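Cleavage stimulation factor 77 (Encephalitozoon cuniculi, PDB 2UY1) is probably a helical-repeat scaffold of the machinery that cleaves and polyadenylates mRNA 3' ends, and may take part in mRNA binding. Local coordinates at residues E381-E394 with L406-L420. Numbering follows the deposited sequence.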
loop_
_atom_site.group_PDB
_atom_site.type_symbol
_atom_site.label_atom_id
_atom_site.label_comp_id
_atom_site.label_asym_id
_atom_site.label_seq_id
_atom_site.Cartn_x
_atom_site.Cartn_y
_atom_site.Cartn_z
ATOM N N GLU B 381 0.229 20.622 8.202
ATOM C CA GLU B 381 0.411 19.417 8.954
ATOM C C GLU B 381 0.441 18.264 7.943
ATOM O O GLU B 381 -0.074 18.416 6.847
ATOM C CB GLU B 381 -0.756 19.224 9.907
ATOM C CG GLU B 381 -1.178 20.499 10.582
ATOM C CD GLU B 381 -2.080 20.237 11.742
ATOM O OE1 GLU B 381 -1.561 20.142 12.876
ATOM O OE2 GLU B 381 -3.294 20.109 11.531
ATOM N N LYS B 382 1.053 17.156 8.309
ATOM C CA LYS B 382 1.469 16.139 7.346
ATOM C C LYS B 382 1.146 14.733 7.785
ATOM O O LYS B 382 1.224 14.383 8.977
ATOM C CB LYS B 382 2.975 16.309 7.095
ATOM C CG LYS B 382 3.279 17.756 6.717
ATOM C CD LYS B 382 4.658 18.061 6.571
ATOM C CE LYS B 382 5.153 18.866 7.638
ATOM N NZ LYS B 382 4.995 20.282 7.438
ATOM N N THR B 383 0.728 13.925 6.815
ATOM C CA THR B 383 0.581 12.519 6.985
ATOM C C THR B 383 1.965 11.902 6.767
ATOM O O THR B 383 2.825 12.586 6.261
ATOM C CB THR B 383 -0.412 11.964 5.898
ATOM O OG1 THR B 383 0.098 12.317 4.601
ATOM C CG2 THR B 383 -1.844 12.532 6.092
ATOM N N SER B 384 2.156 10.631 7.154
ATOM C CA SER B 384 3.434 9.928 6.915
ATOM C C SER B 384 3.680 9.877 5.435
ATOM O O SER B 384 4.812 9.932 5.053
ATOM C CB SER B 384 3.481 8.452 7.341
ATOM O OG SER B 384 3.099 8.257 8.667
ATOM N N ARG B 385 2.631 9.712 4.625
ATOM C CA ARG B 385 2.804 9.596 3.194
ATOM C C ARG B 385 3.333 10.915 2.599
ATOM O O ARG B 385 4.152 10.850 1.742
ATOM C CB ARG B 385 1.546 9.171 2.476
ATOM C CG ARG B 385 1.806 8.834 1.013
ATOM C CD ARG B 385 0.546 8.978 0.181
ATOM N NE ARG B 385 0.649 8.181 -1.031
ATOM C CZ ARG B 385 -0.366 7.882 -1.834
ATOM N NH1 ARG B 385 -1.600 8.318 -1.555
ATOM N NH2 ARG B 385 -0.137 7.136 -2.921
ATOM N N MET B 386 2.900 12.073 3.100
ATOM C CA MET B 386 3.363 13.393 2.662
ATOM C C MET B 386 4.830 13.518 3.069
ATOM O O MET B 386 5.654 13.779 2.235
ATOM C CB MET B 386 2.535 14.522 3.322
ATOM C CG MET B 386 1.142 14.734 2.694
ATOM S SD MET B 386 0.099 15.770 3.799
ATOM C CE MET B 386 0.849 17.386 3.369
ATOM N N TRP B 387 5.146 13.287 4.345
ATOM C CA TRP B 387 6.567 13.158 4.794
ATOM C C TRP B 387 7.437 12.250 3.910
ATOM O O TRP B 387 8.492 12.681 3.390
ATOM C CB TRP B 387 6.631 12.692 6.264
ATOM C CG TRP B 387 6.491 13.794 7.320
ATOM C CD1 TRP B 387 5.487 13.924 8.252
ATOM C CD2 TRP B 387 7.379 14.885 7.527
ATOM N NE1 TRP B 387 5.720 15.030 9.039
ATOM C CE2 TRP B 387 6.877 15.638 8.604
ATOM C CE3 TRP B 387 8.600 15.282 6.927
ATOM C CZ2 TRP B 387 7.534 16.764 9.079
ATOM C CZ3 TRP B 387 9.208 16.410 7.385
ATOM C CH2 TRP B 387 8.659 17.158 8.424
ATOM N N ASP B 388 7.038 11.010 3.727
ATOM C CA ASP B 388 7.797 10.085 2.879
ATOM C C ASP B 388 7.938 10.478 1.394
ATOM O O ASP B 388 9.016 10.229 0.787
ATOM C CB ASP B 388 7.235 8.703 2.922
ATOM C CG ASP B 388 7.245 8.121 4.312
ATOM O OD1 ASP B 388 7.949 8.655 5.179
ATOM O OD2 ASP B 388 6.585 7.096 4.508
ATOM N N SER B 389 6.916 11.085 0.800
ATOM C CA SER B 389 7.048 11.616 -0.601
ATOM C C SER B 389 8.024 12.750 -0.693
ATOM O O SER B 389 8.875 12.781 -1.616
ATOM C CB SER B 389 5.674 12.038 -1.158
ATOM O OG SER B 389 4.769 10.950 -0.971
ATOM N N MET B 390 7.970 13.669 0.268
ATOM C CA MET B 390 8.907 14.795 0.294
ATOM C C MET B 390 10.348 14.339 0.577
ATOM O O MET B 390 11.287 14.832 -0.011
ATOM C CB MET B 390 8.416 15.874 1.309
ATOM C CG MET B 390 9.203 17.169 1.369
ATOM S SD MET B 390 8.953 18.159 -0.160
ATOM C CE MET B 390 10.241 17.552 -1.143
ATOM N N ILE B 391 10.538 13.409 1.504
ATOM C CA ILE B 391 11.883 12.841 1.788
ATOM C C ILE B 391 12.436 12.130 0.546
ATOM O O ILE B 391 13.638 12.234 0.239
ATOM C CB ILE B 391 11.829 11.841 3.056
ATOM C CG1 ILE B 391 11.687 12.658 4.371
ATOM C CG2 ILE B 391 13.107 10.867 3.082
ATOM C CD1 ILE B 391 11.081 11.875 5.622
ATOM N N GLU B 392 11.607 11.367 -0.144
ATOM C CA GLU B 392 12.064 10.628 -1.338
ATOM C C GLU B 392 12.411 11.583 -2.492
ATOM O O GLU B 392 13.473 11.464 -3.140
ATOM C CB GLU B 392 11.014 9.623 -1.836
ATOM C CG GLU B 392 11.385 8.841 -3.211
ATOM C CD GLU B 392 12.431 7.715 -3.062
ATOM O OE1 GLU B 392 13.141 7.639 -2.026
ATOM O OE2 GLU B 392 12.573 6.873 -3.982
ATOM N N TYR B 393 11.528 12.538 -2.719
ATOM C CA TYR B 393 11.853 13.686 -3.668
ATOM C C TYR B 393 13.183 14.456 -3.424
ATOM O O TYR B 393 13.987 14.639 -4.341
ATOM C CB TYR B 393 10.690 14.659 -3.659
ATOM C CG TYR B 393 10.779 15.729 -4.753
ATOM C CD1 TYR B 393 10.195 15.516 -5.995
ATOM C CD2 TYR B 393 11.454 16.905 -4.538
ATOM C CE1 TYR B 393 10.216 16.508 -6.980
ATOM C CE2 TYR B 393 11.508 17.911 -5.532
ATOM C CZ TYR B 393 10.891 17.691 -6.723
ATOM O OH TYR B 393 10.940 18.632 -7.715
ATOM N N GLU B 394 13.349 15.013 -2.236
ATOM C CA GLU B 394 14.667 15.565 -1.767
ATOM C C GLU B 394 15.912 14.697 -1.978
ATOM O O GLU B 394 16.936 15.175 -2.541
ATOM C CB GLU B 394 14.540 15.968 -0.273
ATOM C CG GLU B 394 15.624 16.945 0.208
ATOM C CD GLU B 394 15.658 18.186 -0.668
ATOM O OE1 GLU B 394 14.591 18.615 -1.067
ATOM O OE2 GLU B 394 16.736 18.728 -0.934
ATOM N N LEU B 406 14.888 16.976 6.785
ATOM C CA LEU B 406 13.543 16.382 6.676
ATOM C C LEU B 406 13.365 15.016 7.399
ATOM O O LEU B 406 12.291 14.761 7.940
ATOM C CB LEU B 406 13.169 16.169 5.215
ATOM C CG LEU B 406 13.043 17.414 4.352
ATOM C CD1 LEU B 406 12.900 16.994 2.889
ATOM C CD2 LEU B 406 11.811 18.212 4.821
ATOM N N VAL B 407 14.339 14.126 7.314
ATOM C CA VAL B 407 14.417 12.948 8.197
ATOM C C VAL B 407 14.410 13.326 9.706
ATOM O O VAL B 407 13.615 12.807 10.463
ATOM C CB VAL B 407 15.641 12.044 7.883
ATOM C CG1 VAL B 407 15.664 10.856 8.894
ATOM C CG2 VAL B 407 15.589 11.544 6.402
ATOM N N ASP B 408 15.250 14.261 10.132
ATOM C CA ASP B 408 15.238 14.686 11.560
ATOM C C ASP B 408 13.836 15.124 11.898
ATOM O O ASP B 408 13.259 14.733 12.947
ATOM C CB ASP B 408 16.103 15.914 11.857
ATOM C CG ASP B 408 17.578 15.640 11.874
ATOM O OD1 ASP B 408 17.956 14.479 12.097
ATOM O OD2 ASP B 408 18.359 16.619 11.647
ATOM N N GLN B 409 13.306 16.011 11.065
ATOM C CA GLN B 409 11.916 16.529 11.229
ATOM C C GLN B 409 10.784 15.490 11.277
ATOM O O GLN B 409 9.903 15.605 12.092
ATOM C CB GLN B 409 11.587 17.601 10.174
ATOM C CG GLN B 409 12.167 19.025 10.424
ATOM C CD GLN B 409 12.215 19.844 9.098
ATOM O OE1 GLN B 409 11.265 19.831 8.356
ATOM N NE2 GLN B 409 13.334 20.526 8.815
ATOM N N LYS B 410 10.785 14.504 10.376
ATOM C CA LYS B 410 9.856 13.401 10.485
ATOM C C LYS B 410 10.011 12.635 11.839
ATOM O O LYS B 410 9.016 12.300 12.444
ATOM C CB LYS B 410 9.972 12.423 9.256
ATOM C CG LYS B 410 8.744 11.616 9.067
ATOM C CD LYS B 410 8.911 10.302 8.326
ATOM C CE LYS B 410 7.533 9.582 8.467
ATOM N NZ LYS B 410 7.570 8.213 7.940
ATOM N N MET B 411 11.241 12.301 12.269
ATOM C CA MET B 411 11.430 11.565 13.565
ATOM C C MET B 411 10.957 12.354 14.770
ATOM O O MET B 411 10.380 11.745 15.715
ATOM C CB MET B 411 12.881 11.099 13.783
ATOM C CG MET B 411 13.464 10.260 12.643
ATOM S SD MET B 411 12.514 8.743 12.370
ATOM C CE MET B 411 11.458 9.208 10.999
ATOM N N ASP B 412 11.190 13.677 14.744
ATOM C CA ASP B 412 10.636 14.629 15.710
ATOM C C ASP B 412 9.106 14.621 15.772
ATOM O O ASP B 412 8.531 14.667 16.867
ATOM C CB ASP B 412 11.108 16.062 15.440
ATOM C CG ASP B 412 12.612 16.228 15.687
ATOM O OD1 ASP B 412 13.174 15.354 16.387
ATOM O OD2 ASP B 412 13.232 17.177 15.123
ATOM N N ALA B 413 8.470 14.598 14.613
ATOM C CA ALA B 413 7.025 14.608 14.497
ATOM C C ALA B 413 6.381 13.320 15.014
ATOM O O ALA B 413 5.318 13.393 15.612
ATOM C CB ALA B 413 6.610 14.884 13.022
ATOM N N ILE B 414 6.953 12.147 14.671
ATOM C CA ILE B 414 6.508 10.854 15.231
ATOM C C ILE B 414 6.578 10.948 16.790
ATOM O O ILE B 414 5.593 10.636 17.509
ATOM C CB ILE B 414 7.383 9.679 14.731
ATOM C CG1 ILE B 414 7.289 9.495 13.198
ATOM C CG2 ILE B 414 7.090 8.378 15.493
ATOM C CD1 ILE B 414 8.311 8.520 12.657
ATOM N N LYS B 415 7.722 11.410 17.282
ATOM C CA LYS B 415 7.971 11.538 18.730
ATOM C C LYS B 415 6.934 12.439 19.424
ATOM O O LYS B 415 6.399 12.063 20.480
ATOM C CB LYS B 415 9.392 12.036 18.987
ATOM C CG LYS B 415 9.886 11.908 20.411
ATOM C CD LYS B 415 11.263 12.557 20.592
ATOM C CE LYS B 415 11.427 13.108 22.008
ATOM N NZ LYS B 415 11.583 11.949 23.017
ATOM N N ALA B 416 6.636 13.589 18.818
ATOM C CA ALA B 416 5.633 14.555 19.332
ATOM C C ALA B 416 4.185 14.118 19.095
ATOM O O ALA B 416 3.255 14.838 19.452
ATOM C CB ALA B 416 5.851 15.968 18.738
ATOM N N ASP B 417 4.007 12.953 18.487
ATOM C CA ASP B 417 2.690 12.452 18.073
ATOM C C ASP B 417 1.937 13.489 17.226
ATOM O O ASP B 417 0.714 13.612 17.295
ATOM C CB ASP B 417 1.916 11.863 19.269
ATOM C CG ASP B 417 0.581 11.203 18.871
ATOM O OD1 ASP B 417 0.471 10.522 17.811
ATOM O OD2 ASP B 417 -0.376 11.359 19.653
ATOM N N ALA B 418 2.702 14.198 16.379
ATOM C CA ALA B 418 2.224 15.249 15.490
ATOM C C ALA B 418 1.905 14.824 14.059
ATOM O O ALA B 418 1.586 15.673 13.228
ATOM C CB ALA B 418 3.284 16.384 15.437
ATOM N N ILE B 419 2.049 13.554 13.706
ATOM C CA ILE B 419 1.732 13.193 12.307
ATOM C C ILE B 419 0.224 13.033 12.160
ATOM O O ILE B 419 -0.430 12.400 12.968
ATOM C CB ILE B 419 2.447 11.924 11.851
ATOM C CG1 ILE B 419 3.988 12.138 11.866
ATOM C CG2 ILE B 419 1.831 11.366 10.531
ATOM C CD1 ILE B 419 4.790 11.261 10.959
ATOM N N LEU B 420 -0.349 13.612 11.122
ATOM C CA LEU B 420 -1.785 13.432 10.938
ATOM C C LEU B 420 -2.075 11.948 10.689
ATOM O O LEU B 420 -1.277 11.237 10.052
ATOM C CB LEU B 420 -2.316 14.293 9.818
ATOM C CG LEU B 420 -2.195 15.790 9.973
ATOM C CD1 LEU B 420 -2.526 16.349 8.576
ATOM C CD2 LEU B 420 -3.156 16.256 11.077
HETATM O O HOH W 1 1.612 17.539 11.319
HETATM O O HOH W 2 -0.319 9.391 8.541
#
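Trp387 and Lys410 pack side by side at the centre of an antiparallel helical hairpin, consistent with the HAT/TPR-like repeats of the Suf family; the segment axes run 10.3 Å apart at 166°. Knobs-into-holes packing joins the helices: Trp387 sits among Leu406, Gln409, Lys410 and Ala413, while Leu406 enters a hole formed by Trp387, Met390, Ile391 and Glu394. Lys410 CG lies over one face of the indole, 4.0 Å from the centroid of the five-membered ring, a CH-pi contact. Lys382 CD lies over the opposite face, Gln409 OE1 meets the ring edge in plane, and Phe377 of helix 370-379 adds an edge-to-face contact. Toward the turn that joins the two helices, Leu406 CD1 reaches Glu394 CB at 3.7 Å.

The salt bridge of the contact follows from the course of Lys410: with CG anti to the backbone N (chi1 -158°), the extended chain passes Trp387 and brings NZ to the syn side of Asp388 OD1, at 2.8 Å. The same NZ also bonds a polar side chain of another chain.

One direct backbone bond ties the open end of the hairpin, where Leu420 N donates to Lys382 O at 2.8 Å from above the carbonyl plane. Two waters flank this bond: one links Lys382 N to Ala418 O, and the other accepts from Ser384 N and donates to Leu420 O at 2.6 Å.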